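Local structure of putative permease protein, ABC transporter (Porphyromonas gingivalis, 3IS6) at residues A[168-171]-A[176-179]. The protein is a putative permease of an ABC transporter, probably involved in moving substrates across the cell membrane, represented here by a fragment that contains its MacB-like periplasmic core domain. Sequence-based numbering, arbitrary orientation.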
loop_
_atom_site.group_PDB
_atom_site.type_symbol
_atom_site.label_atom_id
_atom_site.label_comp_id
_atom_site.label_asym_id
_atom_site.label_seq_id
_atom_site.Cartn_x
_atom_site.Cartn_y
_atom_site.Cartn_z
ATOM N N ALA A 168 3.787 4.228 4.626
ATOM C CA ALA A 168 4.135 4.812 5.892
ATOM C C ALA A 168 2.954 5.502 6.483
ATOM O O ALA A 168 2.815 5.533 7.662
ATOM C CB ALA A 168 5.278 5.750 5.783
ATOM N N GLU A 169 2.100 6.047 5.653
ATOM C CA GLU A 169 0.915 6.681 6.162
ATOM C C GLU A 169 0.022 5.673 6.894
ATOM O O GLU A 169 -0.540 5.991 7.894
ATOM C CB GLU A 169 0.130 7.356 5.043
ATOM N N SER A 170 -0.120 4.473 6.369
ATOM C CA SER A 170 -0.913 3.453 7.031
ATOM C C SER A 170 -0.315 3.003 8.343
ATOM O O SER A 170 -0.993 2.878 9.314
ATOM C CB SER A 170 -1.096 2.272 6.118
ATOM O OG SER A 170 -2.064 1.405 6.609
ATOM N N LEU A 171 0.982 2.778 8.333
ATOM C CA LEU A 171 1.697 2.301 9.481
ATOM C C LEU A 171 1.629 3.278 10.636
ATOM O O LEU A 171 1.721 2.889 11.759
ATOM C CB LEU A 171 3.134 1.942 9.133
ATOM C CG LEU A 171 3.332 0.774 8.177
ATOM C CD1 LEU A 171 4.740 0.559 7.859
ATOM C CD2 LEU A 171 2.772 -0.454 8.710
ATOM N N GLY A 176 -9.083 5.373 11.514
ATOM C CA GLY A 176 -9.659 4.517 10.517
ATOM C C GLY A 176 -8.705 3.520 9.926
ATOM O O GLY A 176 -7.654 3.281 10.465
ATOM N N ASN A 177 -9.105 2.932 8.809
ATOM C CA ASN A 177 -8.281 1.938 8.164
ATOM C C ASN A 177 -7.874 0.910 9.198
ATOM O O ASN A 177 -6.722 0.652 9.351
ATOM C CB ASN A 177 -7.074 2.583 7.529
ATOM C CG ASN A 177 -6.308 1.651 6.600
ATOM O OD1 ASN A 177 -6.886 0.919 5.821
ATOM N ND2 ASN A 177 -4.989 1.706 6.677
ATOM N N ASP A 178 -8.855 0.370 9.922
ATOM C CA ASP A 178 -8.613 -0.505 11.054
ATOM C C ASP A 178 -8.349 -1.906 10.538
ATOM O O ASP A 178 -9.118 -2.775 10.752
ATOM C CB ASP A 178 -9.856 -0.590 11.947
ATOM C CG ASP A 178 -10.461 0.754 12.275
ATOM O OD1 ASP A 178 -9.877 1.472 13.063
ATOM O OD2 ASP A 178 -11.540 1.082 11.777
ATOM N N ARG A 179 -7.266 -2.092 9.818
ATOM C CA ARG A 179 -6.969 -3.355 9.198
ATOM C C ARG A 179 -5.886 -4.198 9.864
ATOM O O ARG A 179 -5.560 -5.218 9.358
ATOM C CB ARG A 179 -6.616 -3.137 7.736
ATOM C CG ARG A 179 -5.296 -2.469 7.506
ATOM C CD ARG A 179 -4.981 -2.406 6.047
ATOM N NE ARG A 179 -4.698 -3.707 5.527
ATOM C CZ ARG A 179 -4.704 -4.043 4.263
ATOM N NH1 ARG A 179 -4.968 -3.165 3.341
ATOM N NH2 ARG A 179 -4.440 -5.270 3.928
HETATM O O HOH W 1 -4.332 2.336 9.607
#
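Ser170 and Asn177 mark the closest approach of the short helix 168-171 to the loop 176-179 that leads into strand 181-186, with their CA atoms 7.6 Å apart. Asp178 centres an inverse gamma turn, in which Arg179 N makes a weak 2.8 Å hydrogen bond to Asn177 O. The two backbones stay too far apart to bond directly; a water bridges them. It donates to Asn177 O at 2.9 Å and, weakly, to Ser170 O at 3.4 Å, and it accepts a weak bond from Asn177 ND2 at 3.1 Å.

Direct contact rests on one side-chain pair. Asn177 extends its CB toward the helix, and with CG anti to the backbone N (chi1 -168°) its amide nitrogen meets the hydroxyl of Ser170, ND2 lying 2.9 Å from OG. With CG-ND2-OG about 170°, OG lies nearly on the extension of the C-N bond, between the two N-H directions; the water stands about 30° out of the amide plane, which fits its weak bond to ND2. Nearby, Arg179 NE binds Thr61 OG1 while its side chain packs on Pro234 of the second subunit.

With just 65 Å² buried, this is a small polar junction within the MacB-like periplasmic core domain. The buried serine hydroxyl is hydrogen-bonded to Tyr180 OH, and Asn177 ND2 approaches it as well; the water's firm bond is to Asn177 O, its other two being weak.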